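Local coordinates for protein xyloglucan-specific endo-beta-1,4-glucanase BoGH9A (Bacteroides ovatus, PDB 6DHT) that hydrolyses the beta-1,4-glucan backbone of xyloglucan at internal linkages, releasing xyloglucan oligosaccharides, at residues 370-375 with 409-414. Sequence-based numbering, arbitrary orientation.
Sequences YTAPGW and LKYADK
Tyr-370 and Tyr-411 form a T-shaped (edge-to-face) aromatic pair that joins a loop to a helix in the (alpha/alpha)6-barrel catalytic domain of this family 9 glycoside hydrolase, away from its metal and predicted catalytic sites. Residues 370-375 run through the loop between helices 356-364 and 379-386, while residues 409-414 belong to helix 395-416. Along this helix, Leu-409 turns from the loop and packs instead on Ala-454 and Thr-458 of helix 439-458. Nearly all of the helix's share of the contact falls to Tyr-411. Its CG is anti to the backbone N (chi1 162°), which sends the ring out from the helix and along the loop. Tyr-370 brings the CD2-CE2 edge of its ring over one face of Tyr-411, with the planes at 61° and the two ring centroids 5.0 Å apart. CD2 of Tyr-370 sits 3.5 Å from CG of Tyr-411, toward the rim of that face and not over its middle. The edge-on ring of Tyr-370 is fixed at its far end, where Tyr-370 OH and Ser-450 OG share a hydrogen bond, and it also packs on Ala-380, Ile-383 and Phe-384. With an alanine at Tyr-411, the CD2-CE2 edge of Tyr-370 would probably lose the aromatic face it rests on, opening a gap between loop and helix. Beyond the ring pair, the Tyr-411 hydroxyl hydrogen-bonds a bound di(hydroxyethyl)ether, probably from the crystallisation liquor, and its OH lies 3.9 Å from CB of Ala-372, a van der Waals contact.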
loop_
_atom_site.group_PDB
_atom_site.type_symbol
_atom_site.label_atom_id
_atom_site.label_comp_id
_atom_site.label_asym_id
_atom_site.label_seq_id
_atom_site.Cartn_x
_atom_site.Cartn_y
_atom_site.Cartn_z
ATOM N N TYR A 370 -19.443 -3.018 0.440
ATOM C CA TYR A 370 -17.985 -3.151 0.401
ATOM C C TYR A 370 -17.376 -1.943 -0.331
ATOM O O TYR A 370 -17.858 -1.553 -1.393
ATOM C CB TYR A 370 -17.541 -4.433 -0.304
ATOM C CG TYR A 370 -16.045 -4.552 -0.340
ATOM C CD1 TYR A 370 -15.352 -5.170 0.698
ATOM C CD2 TYR A 370 -15.309 -3.998 -1.390
ATOM C CE1 TYR A 370 -13.970 -5.242 0.686
ATOM C CE2 TYR A 370 -13.935 -4.073 -1.402
ATOM C CZ TYR A 370 -13.266 -4.681 -0.369
ATOM O OH TYR A 370 -11.888 -4.781 -0.355
ATOM N N THR A 371 -16.331 -1.361 0.256
ATOM C CA THR A 371 -15.523 -0.329 -0.405
ATOM C C THR A 371 -14.078 -0.730 -0.204
ATOM O O THR A 371 -13.745 -1.350 0.791
ATOM C CB THR A 371 -15.741 1.056 0.208
ATOM O OG1 THR A 371 -15.522 0.990 1.616
ATOM C CG2 THR A 371 -17.156 1.541 -0.054
ATOM N N ALA A 372 -13.215 -0.375 -1.150
ATOM C CA ALA A 372 -11.809 -0.759 -1.077
ATOM C C ALA A 372 -11.167 -0.107 0.135
ATOM O O ALA A 372 -11.631 0.949 0.602
ATOM C CB ALA A 372 -11.090 -0.323 -2.351
ATOM N N PRO A 373 -10.089 -0.713 0.654
ATOM C CA PRO A 373 -9.397 -0.119 1.801
ATOM C C PRO A 373 -8.716 1.213 1.474
ATOM O O PRO A 373 -8.278 1.426 0.342
ATOM C CB PRO A 373 -8.383 -1.212 2.192
ATOM C CG PRO A 373 -8.133 -1.961 0.928
ATOM C CD PRO A 373 -9.466 -1.974 0.217
ATOM N N GLY A 374 -8.651 2.079 2.475
ATOM C CA GLY A 374 -7.867 3.302 2.436
ATOM C C GLY A 374 -7.606 3.762 3.848
ATOM O O GLY A 374 -8.265 3.319 4.784
ATOM N N TRP A 375 -6.646 4.668 4.017
ATOM C CA TRP A 375 -6.223 5.038 5.360
ATOM C C TRP A 375 -7.359 5.520 6.266
ATOM O O TRP A 375 -7.331 5.289 7.463
ATOM C CB TRP A 375 -5.061 6.037 5.344
ATOM C CG TRP A 375 -5.358 7.402 4.763
ATOM C CD1 TRP A 375 -5.036 7.831 3.518
ATOM C CD2 TRP A 375 -6.023 8.506 5.414
ATOM N NE1 TRP A 375 -5.440 9.147 3.350
ATOM C CE2 TRP A 375 -6.053 9.574 4.498
ATOM C CE3 TRP A 375 -6.581 8.690 6.679
ATOM C CZ2 TRP A 375 -6.633 10.818 4.809
ATOM C CZ3 TRP A 375 -7.158 9.929 6.989
ATOM C CH2 TRP A 375 -7.178 10.963 6.052
ATOM N N LEU A 409 -18.640 -9.348 -3.377
ATOM C CA LEU A 409 -18.862 -9.871 -4.722
ATOM C C LEU A 409 -19.699 -8.921 -5.562
ATOM O O LEU A 409 -19.518 -8.849 -6.789
ATOM C CB LEU A 409 -19.513 -11.239 -4.654
ATOM C CG LEU A 409 -18.599 -12.271 -3.998
ATOM C CD1 LEU A 409 -19.282 -13.626 -4.021
ATOM C CD2 LEU A 409 -17.228 -12.369 -4.659
ATOM N N LYS A 410 -20.603 -8.198 -4.924
ATOM C CA LYS A 410 -21.411 -7.196 -5.608
ATOM C C LYS A 410 -20.506 -6.090 -6.122
ATOM O O LYS A 410 -20.658 -5.616 -7.254
ATOM C CB LYS A 410 -22.445 -6.590 -4.666
ATOM C CG LYS A 410 -23.676 -7.428 -4.470
ATOM C CD LYS A 410 -24.712 -6.634 -3.680
ATOM C CE LYS A 410 -25.861 -7.518 -3.232
ATOM N NZ LYS A 410 -26.726 -6.857 -2.211
ATOM N N TYR A 411 -19.580 -5.659 -5.271
ATOM C CA TYR A 411 -18.587 -4.656 -5.635
ATOM C C TYR A 411 -17.740 -5.175 -6.786
ATOM O O TYR A 411 -17.546 -4.441 -7.770
ATOM C CB TYR A 411 -17.717 -4.302 -4.421
ATOM C CG TYR A 411 -16.406 -3.624 -4.744
ATOM C CD1 TYR A 411 -15.281 -4.374 -4.983
ATOM C CD2 TYR A 411 -16.304 -2.260 -4.756
ATOM C CE1 TYR A 411 -14.074 -3.769 -5.259
ATOM C CE2 TYR A 411 -15.111 -1.642 -5.036
ATOM C CZ TYR A 411 -13.999 -2.415 -5.282
ATOM O OH TYR A 411 -12.799 -1.787 -5.563
ATOM N N ALA A 412 -17.245 -6.403 -6.685
ATOM C CA ALA A 412 -16.322 -6.968 -7.668
ATOM C C ALA A 412 -16.989 -7.103 -9.029
ATOM O O ALA A 412 -16.399 -6.796 -10.057
ATOM C CB ALA A 412 -15.803 -8.309 -7.218
ATOM N N ASP A 413 -18.229 -7.561 -9.044
ATOM C CA ASP A 413 -18.938 -7.733 -10.304
ATOM C C ASP A 413 -19.108 -6.400 -11.003
ATOM O O ASP A 413 -18.988 -6.320 -12.232
ATOM C CB ASP A 413 -20.306 -8.382 -10.075
ATOM C CG ASP A 413 -20.198 -9.815 -9.614
ATOM O OD1 ASP A 413 -19.120 -10.424 -9.758
ATOM O OD2 ASP A 413 -21.209 -10.360 -9.109
ATOM N N LYS A 414 -19.362 -5.349 -10.242
ATOM C CA LYS A 414 -19.541 -4.021 -10.817
ATOM C C LYS A 414 -18.215 -3.500 -11.388
ATOM O O LYS A 414 -18.169 -2.935 -12.480
ATOM C CB LYS A 414 -20.093 -3.059 -9.769
ATOM C CG LYS A 414 -20.783 -1.825 -10.337
ATOM C CD LYS A 414 -21.396 -0.949 -9.231
ATOM C CE LYS A 414 -22.469 -1.688 -8.433
ATOM N NZ LYS A 414 -23.556 -2.236 -9.300
#